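Local coordinates for putative PadR-family transcriptional regulatory protein (Bacteroides fragilis, PDB 5H20) that probably binds DNA as a dimeric PadR-like transcriptional regulator through a winged helix-turn-helix domain, at residues A28-I33 with T48-L53; M14-I19 with L53-N58; D60-E65 with K76-T81. All blocks are in the same frame, centred on the assembly; numbering follows the deposited sequence. Where two conformers were deposited one is given.

In the fold
The three contacts build one winged-helix unit from its helices outward to its wing. Interactions 1 and 2 have centres about 8 Å apart and share L53: one methyl group of L53 meets A30 in interaction 1, and the other meets both I33 there and I19 in interaction 2. Interaction 3, centred about 10 Å from interaction 2 and about 11 Å from interaction 1, is the hairpin that follows helix 46-58. Y78 OH lies 3.7 Å from L53 CB, and A28 N is 2.9 Å from Y78 O, a probable hydrogen bond. Glucose bridges interactions 1 and 3, held by A30, S31 and the carbonyl of K76, whereas interaction 2 faces the second subunit.

Interaction 1: residues A28-I33 with T48-L53; sequences AYASDI and TLYPLL. With GLC (alpha-D-glucopyranose), chain E.
A30 presents its methyl group to three residues of helix 46-58 at once. Its CB lies 3.7 Å from Y50 CE1, approaching that ring obliquely, and also touches CD1 of L49 and CD1 of L53. So small a side chain lets the start of helix 30-39 come close, with A30 and Y50 CA atoms 7.7 Å apart. One turn on, the longer I33 reaches across: its side chain runs at a slant to that of L49, CG2 facing L49 CD2, while the I33 and L53 side chains pass each other in opposite directions, I33 CD1 4.0 Å from L53 CD2. This is consistent with the helix pair of a helix-turn-helix, 46-58 being the presumed recognition helix. Y29 takes the N-cap position of helix 30-39; its N donates to D32 OD2 (2.9 Å), and its O accepts from the N atoms of D32 and I33. The amides at this helix start also grip glucose: A30 N donates to GLC O3 (2.9 Å) and S31 N to GLC O2 (2.8 Å, 167° at the hydrogen). With OG between the backbone N and carbonyl carbon (chi1 54°), the S31 hydroxyl shares a further hydrogen bond with GLC O2, OG to O2 2.9 Å.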
loop_
_atom_site.group_PDB
_atom_site.type_symbol
_atom_site.label_atom_id
_atom_site.label_comp_id
_atom_site.label_asym_id
_atom_site.label_seq_id
_atom_site.Cartn_x
_atom_site.Cartn_y
_atom_site.Cartn_z
ATOM N N ALA A 28 19.381 -10.920 0.081
ATOM C CA ALA A 28 20.046 -10.079 -0.920
ATOM C C ALA A 28 20.697 -8.826 -0.345
ATOM O O ALA A 28 20.253 -8.298 0.676
ATOM C CB ALA A 28 19.062 -9.692 -2.021
ATOM N N TYR A 29 21.766 -8.386 -1.010
ATOM C CA TYR A 29 22.339 -7.061 -0.818
ATOM C C TYR A 29 21.389 -6.054 -1.465
ATOM O O TYR A 29 20.654 -6.391 -2.412
ATOM C CB TYR A 29 23.731 -6.954 -1.471
ATOM C CG TYR A 29 24.797 -7.940 -0.981
ATOM C CD1 TYR A 29 25.399 -7.797 0.280
ATOM C CD2 TYR A 29 25.224 -8.991 -1.795
ATOM C CE1 TYR A 29 26.378 -8.687 0.715
ATOM C CE2 TYR A 29 26.200 -9.888 -1.365
ATOM C CZ TYR A 29 26.775 -9.724 -0.114
ATOM O OH TYR A 29 27.732 -10.609 0.315
ATOM N N ALA A 30 21.393 -4.824 -0.955
ATOM C CA ALA A 30 20.666 -3.716 -1.575
ATOM C C ALA A 30 20.886 -3.607 -3.098
ATOM O O ALA A 30 19.933 -3.396 -3.847
ATOM C CB ALA A 30 21.005 -2.403 -0.879
ATOM N N SER A 31 22.139 -3.768 -3.528
ATOM C CA SER A 31 22.531 -3.856 -4.942
ATOM C C SER A 31 21.863 -4.992 -5.724
ATOM O O SER A 31 21.674 -4.864 -6.932
ATOM C CB SER A 31 24.053 -3.977 -5.074
ATOM O OG SER A 31 24.539 -5.069 -4.290
ATOM N N ASP A 32 21.532 -6.103 -5.057
ATOM C CA ASP A 32 20.786 -7.182 -5.723
ATOM C C ASP A 32 19.338 -6.762 -5.925
ATOM O O ASP A 32 18.744 -7.078 -6.952
ATOM C CB ASP A 32 20.833 -8.505 -4.940
ATOM C CG ASP A 32 22.245 -8.996 -4.688
ATOM O OD1 ASP A 32 23.072 -8.914 -5.623
ATOM O OD2 ASP A 32 22.524 -9.484 -3.560
ATOM N N ILE A 33 18.784 -6.075 -4.926
ATOM C CA ILE A 33 17.420 -5.555 -4.969
ATOM C C ILE A 33 17.291 -4.542 -6.107
ATOM O O ILE A 33 16.390 -4.673 -6.937
ATOM C CB ILE A 33 16.953 -4.957 -3.614
ATOM C CG1 ILE A 33 16.827 -6.066 -2.566
ATOM C CG2 ILE A 33 15.611 -4.226 -3.768
ATOM C CD1 ILE A 33 16.767 -5.575 -1.133
ATOM N N THR A 48 16.409 6.438 -2.406
ATOM C CA THR A 48 15.032 5.969 -2.206
ATOM C C THR A 48 15.014 4.633 -1.428
ATOM O O THR A 48 14.297 4.496 -0.435
ATOM C CB THR A 48 14.270 5.825 -3.553
ATOM O OG1 THR A 48 14.344 7.049 -4.312
ATOM C CG2 THR A 48 12.807 5.467 -3.333
ATOM N N LEU A 49 15.824 3.672 -1.880
ATOM C CA LEU A 49 15.851 2.319 -1.332
ATOM C C LEU A 49 16.365 2.238 0.122
ATOM O O LEU A 49 15.741 1.593 0.965
ATOM C CB LEU A 49 16.693 1.405 -2.236
ATOM C CG LEU A 49 16.484 -0.114 -2.410
ATOM C CD1 LEU A 49 17.799 -0.850 -2.207
ATOM C CD2 LEU A 49 15.420 -0.728 -1.521
ATOM N N TYR A 50 17.486 2.905 0.401
ATOM C CA TYR A 50 18.180 2.782 1.697
ATOM C C TYR A 50 17.312 3.125 2.929
ATOM O O TYR A 50 17.298 2.322 3.875
ATOM C CB TYR A 50 19.524 3.540 1.700
ATOM C CG TYR A 50 20.635 2.921 0.851
ATOM C CD1 TYR A 50 20.392 1.815 0.009
ATOM C CD2 TYR A 50 21.933 3.453 0.875
ATOM C CE1 TYR A 50 21.403 1.255 -0.762
ATOM C CE2 TYR A 50 22.952 2.894 0.099
ATOM C CZ TYR A 50 22.674 1.795 -0.719
ATOM O OH TYR A 50 23.653 1.222 -1.501
ATOM N N PRO A 51 16.580 4.280 2.923
ATOM C CA PRO A 51 15.737 4.589 4.088
ATOM C C PRO A 51 14.579 3.621 4.329
ATOM O O PRO A 51 14.136 3.482 5.469
ATOM C CB PRO A 51 15.190 5.995 3.783
ATOM C CG PRO A 51 16.142 6.575 2.792
ATOM C CD PRO A 51 16.566 5.403 1.955
ATOM N N LEU A 52 14.092 2.965 3.278
ATOM C CA LEU A 52 12.998 1.993 3.414
ATOM C C LEU A 52 13.487 0.671 4.013
ATOM O O LEU A 52 12.818 0.084 4.890
ATOM C CB LEU A 52 12.309 1.775 2.069
ATOM C CG LEU A 52 11.128 2.650 1.614
ATOM C CD1 LEU A 52 11.021 4.053 2.213
ATOM C CD2 LEU A 52 11.094 2.687 0.104
ATOM N N LEU A 53 14.660 0.222 3.557
ATOM C CA LEU A 53 15.337 -0.923 4.144
ATOM C C LEU A 53 15.538 -0.713 5.648
ATOM O O LEU A 53 15.203 -1.596 6.450
ATOM C CB LEU A 53 16.687 -1.165 3.456
ATOM C CG LEU A 53 16.711 -1.470 1.962
ATOM C CD1 LEU A 53 18.164 -1.540 1.508
ATOM C CD2 LEU A 53 15.960 -2.760 1.657
HETATM C C1 GLC E . 26.321 -2.753 -0.745
HETATM C C2 GLC E . 25.052 -3.585 -0.555
HETATM C C3 GLC E . 24.110 -3.067 0.541
HETATM C C4 GLC E . 24.772 -2.277 1.675
HETATM C C5 GLC E . 25.816 -1.256 1.193
HETATM C C6 GLC E . 27.021 -1.221 2.138
HETATM O O1 GLC E . 26.596 -2.674 -2.147
HETATM O O2 GLC E . 24.326 -3.617 -1.788
HETATM O O3 GLC E . 23.382 -4.168 1.099
HETATM O O4 GLC E . 23.754 -1.569 2.397
HETATM O O5 GLC E . 26.212 -1.423 -0.194
HETATM O O6 GLC E . 26.662 -0.534 3.345
#

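Interaction 2: residues M14-I19 with L53-N58; sequences MLEYCI and LTRLKN
I19 packs against both L56 and L53. Its side chain points at helix 46-58, and both of its outer methyl groups touch L56: CG2 and CD1 each lie 4.0 Å from L56 CD1. CG2 also meets L53 CD2 at 3.7 Å, the two side chains crossing at about a right angle. In I19 this CG2 branch is anti to the backbone N, while CG1 lies beside the backbone N (chi1 -65°), and the fork lets one beta-branched residue fill the angle between two leucines a turn apart. The methylenes of E16 bury as much here as I19 does: L56 sets its other methyl group, CD2, against CB and CG of E16, whose CG is 4.0 Å from L56 CG.

The segments cross at -71°, with axes 10.7 Å apart, a gap spanned by I19, L53, L56 and the E16 methylenes. In the winged helix-turn-helix fold of this PadR-like protein, the contact sets helix 5-23 across the presumed recognition helix 46-58. L62, on the first strand of the wing, touches I19, L53 and L56, continuing the same core.

The charged groups are E16, which is buried, and R55, at the edge of the contact. E16 runs extended beyond CG, carrying its carboxylate past L56 to R55. In the conformer given, one of two for R55, the opposite charges lie near each other and probably attract, but there is no salt bridge: E16 OE2 is 4.3 Å from R55 NE and well out of the guanidinium plane, a detail that remains tentative. Glutamate suits this place because its methylenes pack while its charge lies near an arginine. The second subunit reaches this side too, its M10 packing on E16 and its V6 on R55.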
loop_
_atom_site.group_PDB
_atom_site.type_symbol
_atom_site.label_atom_id
_atom_site.label_comp_id
_atom_site.label_asym_id
_atom_site.label_seq_id
_atom_site.Cartn_x
_atom_site.Cartn_y
_atom_site.Cartn_z
ATOM N N MET A 14 4.020 0.863 -1.304
ATOM C CA MET A 14 4.198 0.049 -2.514
ATOM C C MET A 14 5.637 -0.484 -2.641
ATOM O O MET A 14 5.837 -1.689 -2.824
ATOM C CB MET A 14 3.754 0.795 -3.772
ATOM C CG MET A 14 2.268 1.152 -3.829
ATOM S SD MET A 14 1.154 -0.271 -3.916
ATOM C CE MET A 14 1.464 -0.836 -5.590
ATOM N N LEU A 15 6.611 0.417 -2.508
ATOM C CA LEU A 15 8.039 0.076 -2.539
ATOM C C LEU A 15 8.429 -0.877 -1.394
ATOM O O LEU A 15 9.151 -1.847 -1.627
ATOM C CB LEU A 15 8.901 1.349 -2.549
ATOM C CG LEU A 15 8.936 2.187 -3.847
ATOM C CD1 LEU A 15 9.160 3.665 -3.580
ATOM C CD2 LEU A 15 9.997 1.671 -4.804
ATOM N N GLU A 16 7.920 -0.622 -0.183
ATOM C CA GLU A 16 8.155 -1.509 0.976
ATOM C C GLU A 16 7.640 -2.929 0.767
ATOM O O GLU A 16 8.292 -3.891 1.180
ATOM C CB GLU A 16 7.560 -0.932 2.259
ATOM C CG GLU A 16 8.426 0.133 2.917
ATOM C CD GLU A 16 7.652 1.004 3.880
ATOM O OE1 GLU A 16 6.393 1.048 3.800
ATOM O OE2 GLU A 16 8.300 1.673 4.706
ATOM N N TYR A 17 6.472 -3.036 0.134
ATOM C CA TYR A 17 5.855 -4.307 -0.222
ATOM C C TYR A 17 6.678 -5.023 -1.287
ATOM O O TYR A 17 6.835 -6.238 -1.233
ATOM C CB TYR A 17 4.417 -4.076 -0.706
ATOM C CG TYR A 17 3.715 -5.289 -1.263
ATOM C CD1 TYR A 17 2.978 -6.141 -0.435
ATOM C CD2 TYR A 17 3.759 -5.576 -2.632
ATOM C CE1 TYR A 17 2.319 -7.254 -0.954
ATOM C CE2 TYR A 17 3.100 -6.681 -3.159
ATOM C CZ TYR A 17 2.383 -7.516 -2.313
ATOM O OH TYR A 17 1.732 -8.604 -2.836
ATOM N N CYS A 18 7.186 -4.250 -2.242
ATOM C CA CYS A 18 8.029 -4.746 -3.321
ATOM C C CYS A 18 9.368 -5.310 -2.811
ATOM O O CYS A 18 9.821 -6.360 -3.282
ATOM C CB CYS A 18 8.261 -3.625 -4.333
ATOM S SG CYS A 18 9.145 -4.152 -5.808
ATOM N N ILE A 19 9.978 -4.614 -1.848
ATOM C CA ILE A 19 11.202 -5.070 -1.177
ATOM C C ILE A 19 10.960 -6.416 -0.453
ATOM O O ILE A 19 11.743 -7.373 -0.625
ATOM C CB ILE A 19 11.744 -4.016 -0.172
ATOM C CG1 ILE A 19 12.201 -2.744 -0.881
ATOM C CG2 ILE A 19 12.908 -4.575 0.643
ATOM C CD1 ILE A 19 12.291 -1.538 0.038
ATOM N N LEU A 53 14.660 0.222 3.557
ATOM C CA LEU A 53 15.337 -0.923 4.144
ATOM C C LEU A 53 15.538 -0.713 5.648
ATOM O O LEU A 53 15.203 -1.596 6.450
ATOM C CB LEU A 53 16.687 -1.165 3.456
ATOM C CG LEU A 53 16.711 -1.470 1.962
ATOM C CD1 LEU A 53 18.164 -1.540 1.508
ATOM C CD2 LEU A 53 15.960 -2.760 1.657
ATOM N N THR A 54 16.058 0.468 5.999
ATOM C CA THR A 54 16.271 0.888 7.383
ATOM C C THR A 54 14.944 0.894 8.168
ATOM O O THR A 54 14.903 0.363 9.286
ATOM C CB THR A 54 17.039 2.242 7.453
ATOM O OG1 THR A 54 18.349 2.069 6.894
ATOM C CG2 THR A 54 17.203 2.747 8.893
ATOM N N ARG A 55 13.880 1.434 7.559
ATOM C CA ARG A 55 12.547 1.490 8.172
ATOM C C ARG A 55 11.968 0.092 8.435
ATOM O O ARG A 55 11.408 -0.164 9.498
ATOM C CB ARG A 55 11.593 2.314 7.300
ATOM C CG ARG A 55 10.489 3.014 8.069
ATOM C CD ARG A 55 9.709 3.956 7.168
ATOM N NE ARG A 55 10.587 4.874 6.442
ATOM C CZ ARG A 55 10.207 6.065 5.996
ATOM N NH1 ARG A 55 8.970 6.483 6.214
ATOM N NH2 ARG A 55 11.064 6.840 5.343
ATOM N N LEU A 56 12.117 -0.801 7.452
ATOM C CA LEU A 56 11.657 -2.195 7.555
ATOM C C LEU A 56 12.475 -3.007 8.574
ATOM O O LEU A 56 11.896 -3.818 9.317
ATOM C CB LEU A 56 11.638 -2.890 6.184
ATOM C CG LEU A 56 10.643 -2.448 5.085
ATOM C CD1 LEU A 56 11.204 -2.728 3.699
ATOM C CD2 LEU A 56 9.266 -3.086 5.236
ATOM N N LYS A 57 13.798 -2.787 8.615
ATOM C CA LYS A 57 14.659 -3.394 9.651
ATOM C C LYS A 57 14.263 -2.932 11.054
ATOM O O LYS A 57 14.216 -3.746 11.981
ATOM C CB LYS A 57 16.160 -3.120 9.404
ATOM C CG LYS A 57 17.028 -3.287 10.652
ATOM C CD LYS A 57 18.326 -2.495 10.620
ATOM C CE LYS A 57 18.141 -0.980 10.628
ATOM N NZ LYS A 57 18.500 -0.395 11.959
ATOM N N ASN A 58 13.994 -1.631 11.192
ATOM C CA ASN A 58 13.618 -1.028 12.476
ATOM C C ASN A 58 12.313 -1.570 13.046
ATOM O O ASN A 58 12.157 -1.662 14.260
ATOM C CB ASN A 58 13.581 0.505 12.382
ATOM C CG ASN A 58 14.968 1.135 12.448
ATOM O OD1 ASN A 58 15.960 0.470 12.756
ATOM N ND2 ASN A 58 15.041 2.429 12.162
#

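Interaction 3: residues D60-E65 with K76-T81; sequences DLLSYE and KYYKLT. With GLC (alpha-D-glucopyranose), chain E.
T81 and D60 close one end of the hairpin: OG1 of T81 donates to D60 O (2.7 Å). D60, with positive phi, is the C-prime residue of the Schellman motif ending helix 46-58. Threonine suits position 81 because the same hydroxyl also accepts from G84 N, capping the next helix. T81 N donates to L61 O from above its carbonyl plane. S63 and K79 form a hydrogen-bonded antiparallel pair, K79 N to S63 O at 2.9 Å and nearly straight (170°), with S63 N returning the bond to K79 O. E65 and Y77 repeat this; Y77 O takes E65 N and also a water that reaches E65 OE2. The carbonyl of K76 instead accepts from GLC O3 (2.7 Å).

K76 CG lies over one face of the Y64 ring, a CH-pi contact 3.9 Å from the centroid, and a bend in the lysine chain (chi4 -117°) brings NZ to a weak bond with Y64 OH. Y64 turns its edge to the face of Y78, an offset edge-to-face pair. L62 meets Y78 through CD2 and L80 through CD1. Such a two-stranded antiparallel hairpin after the presumed recognition helix is the wing of a winged helix-turn-helix domain.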
loop_
_atom_site.group_PDB
_atom_site.type_symbol
_atom_site.label_atom_id
_atom_site.label_comp_id
_atom_site.label_asym_id
_atom_site.label_seq_id
_atom_site.Cartn_x
_atom_site.Cartn_y
_atom_site.Cartn_z
ATOM N N ASP A 60 11.541 -4.625 12.468
ATOM C CA ASP A 60 11.895 -6.062 12.514
ATOM C C ASP A 60 11.234 -6.917 11.413
ATOM O O ASP A 60 10.978 -8.113 11.614
ATOM C CB ASP A 60 11.626 -6.664 13.917
ATOM C CG ASP A 60 12.581 -6.143 14.995
ATOM O OD1 ASP A 60 13.369 -5.197 14.753
ATOM O OD2 ASP A 60 12.533 -6.693 16.113
ATOM N N LEU A 61 10.944 -6.291 10.271
ATOM C CA LEU A 61 10.362 -6.967 9.111
ATOM C C LEU A 61 11.473 -7.521 8.227
ATOM O O LEU A 61 11.305 -8.555 7.581
ATOM C CB LEU A 61 9.454 -6.011 8.322
ATOM C CG LEU A 61 8.131 -5.570 8.966
ATOM C CD1 LEU A 61 7.525 -4.391 8.222
ATOM C CD2 LEU A 61 7.121 -6.705 9.059
ATOM N N LEU A 62 12.588 -6.790 8.204
ATOM C CA LEU A 62 13.864 -7.243 7.663
ATOM C C LEU A 62 14.897 -7.305 8.792
ATOM O O LEU A 62 14.733 -6.667 9.832
ATOM C CB LEU A 62 14.352 -6.279 6.583
ATOM C CG LEU A 62 14.080 -6.448 5.079
ATOM C CD1 LEU A 62 12.645 -6.812 4.711
ATOM C CD2 LEU A 62 14.490 -5.160 4.388
ATOM N N SER A 63 15.940 -8.099 8.581
ATOM C CA SER A 63 17.132 -8.090 9.426
ATOM C C SER A 63 18.348 -8.338 8.540
ATOM O O SER A 63 18.207 -8.834 7.414
ATOM C CB SER A 63 17.049 -9.128 10.553
ATOM O OG SER A 63 17.100 -10.451 10.055
ATOM N N TYR A 64 19.528 -7.968 9.031
ATOM C CA TYR A 64 20.733 -8.120 8.240
ATOM C C TYR A 64 21.922 -8.625 9.059
ATOM O O TYR A 64 21.928 -8.578 10.300
ATOM C CB TYR A 64 21.068 -6.814 7.464
ATOM C CG TYR A 64 21.516 -5.671 8.340
ATOM C CD1 TYR A 64 22.828 -5.605 8.838
ATOM C CD2 TYR A 64 20.630 -4.647 8.679
ATOM C CE1 TYR A 64 23.234 -4.557 9.655
ATOM C CE2 TYR A 64 21.032 -3.601 9.491
ATOM C CZ TYR A 64 22.326 -3.562 9.977
ATOM O OH TYR A 64 22.694 -2.510 10.780
ATOM N N GLU A 65 22.915 -9.119 8.328
ATOM C CA GLU A 65 24.230 -9.429 8.868
ATOM C C GLU A 65 25.280 -8.765 7.975
ATOM O O GLU A 65 25.067 -8.580 6.767
ATOM C CB GLU A 65 24.445 -10.942 9.016
ATOM C CG GLU A 65 23.590 -11.833 8.119
ATOM C CD GLU A 65 23.367 -13.237 8.669
ATOM O OE1 GLU A 65 24.090 -13.688 9.599
ATOM O OE2 GLU A 65 22.429 -13.902 8.156
ATOM N N LYS A 76 25.722 -4.956 3.931
ATOM C CA LYS A 76 24.556 -5.442 4.657
ATOM C C LYS A 76 23.869 -6.517 3.820
ATOM O O LYS A 76 23.578 -6.329 2.639
ATOM C CB LYS A 76 23.587 -4.303 4.986
ATOM C CG LYS A 76 24.025 -3.354 6.105
ATOM C CD LYS A 76 23.084 -2.161 6.151
ATOM C CE LYS A 76 23.530 -1.091 7.141
ATOM N NZ LYS A 76 22.573 -0.869 8.263
ATOM N N TYR A 77 23.659 -7.679 4.424
ATOM C CA TYR A 77 23.034 -8.776 3.701
ATOM C C TYR A 77 21.694 -9.052 4.354
ATOM O O TYR A 77 21.615 -9.504 5.496
ATOM C CB TYR A 77 23.975 -9.977 3.627
ATOM C CG TYR A 77 23.568 -11.093 2.687
ATOM C CD1 TYR A 77 23.613 -10.930 1.296
ATOM C CD2 TYR A 77 23.188 -12.349 3.196
ATOM C CE1 TYR A 77 23.263 -11.973 0.442
ATOM C CE2 TYR A 77 22.833 -13.391 2.350
ATOM C CZ TYR A 77 22.870 -13.197 0.978
ATOM O OH TYR A 77 22.519 -14.218 0.133
ATOM N N TYR A 78 20.647 -8.722 3.615
ATOM C CA TYR A 78 19.306 -8.598 4.158
ATOM C C TYR A 78 18.503 -9.847 3.889
ATOM O O TYR A 78 18.619 -10.455 2.826
ATOM C CB TYR A 78 18.582 -7.418 3.493
ATOM C CG TYR A 78 19.008 -6.018 3.879
ATOM C CD1 TYR A 78 18.417 -5.361 4.968
ATOM C CD2 TYR A 78 19.938 -5.307 3.099
ATOM C CE1 TYR A 78 18.771 -4.064 5.308
ATOM C CE2 TYR A 78 20.291 -3.998 3.422
ATOM C CZ TYR A 78 19.706 -3.380 4.526
ATOM O OH TYR A 78 20.033 -2.078 4.853
ATOM N N LYS A 79 17.671 -10.203 4.857
ATOM C CA LYS A 79 16.668 -11.245 4.688
ATOM C C LYS A 79 15.340 -10.781 5.277
ATOM O O LYS A 79 15.301 -9.878 6.118
ATOM C CB LYS A 79 17.131 -12.565 5.312
ATOM C CG LYS A 79 17.231 -12.529 6.833
ATOM C CD LYS A 79 17.523 -13.892 7.431
ATOM C CE LYS A 79 17.018 -13.934 8.863
ATOM N NZ LYS A 79 17.151 -15.299 9.472
ATOM N N LEU A 80 14.259 -11.401 4.816
ATOM C CA LEU A 80 12.935 -11.167 5.353
ATOM C C LEU A 80 12.798 -12.041 6.616
ATOM O O LEU A 80 13.012 -13.258 6.546
ATOM C CB LEU A 80 11.901 -11.586 4.302
ATOM C CG LEU A 80 10.750 -10.738 3.756
ATOM C CD1 LEU A 80 9.609 -11.674 3.414
ATOM C CD2 LEU A 80 10.243 -9.644 4.680
ATOM N N THR A 81 12.455 -11.424 7.754
ATOM C CA THR A 81 12.274 -12.140 9.044
ATOM C C THR A 81 10.999 -12.999 9.087
ATOM O O THR A 81 10.201 -12.986 8.144
ATOM C CB THR A 81 12.216 -11.181 10.264
ATOM O OG1 THR A 81 11.063 -10.329 10.156
ATOM C CG2 THR A 81 13.495 -10.351 10.413
HETATM C C1 GLC E . 26.321 -2.753 -0.745
HETATM C C2 GLC E . 25.052 -3.585 -0.555
HETATM C C3 GLC E . 24.110 -3.067 0.541
HETATM C C4 GLC E . 24.772 -2.277 1.675
HETATM C C5 GLC E . 25.816 -1.256 1.193
HETATM C C6 GLC E . 27.021 -1.221 2.138
HETATM O O1 GLC E . 26.596 -2.674 -2.147
HETATM O O2 GLC E . 24.326 -3.617 -1.788
HETATM O O3 GLC E . 23.382 -4.168 1.099
HETATM O O4 GLC E . 23.754 -1.569 2.397
HETATM O O5 GLC E . 26.212 -1.423 -0.194
HETATM O O6 GLC E . 26.662 -0.534 3.345
HETATM O O HOH W 1 20.734 -12.269 6.162
#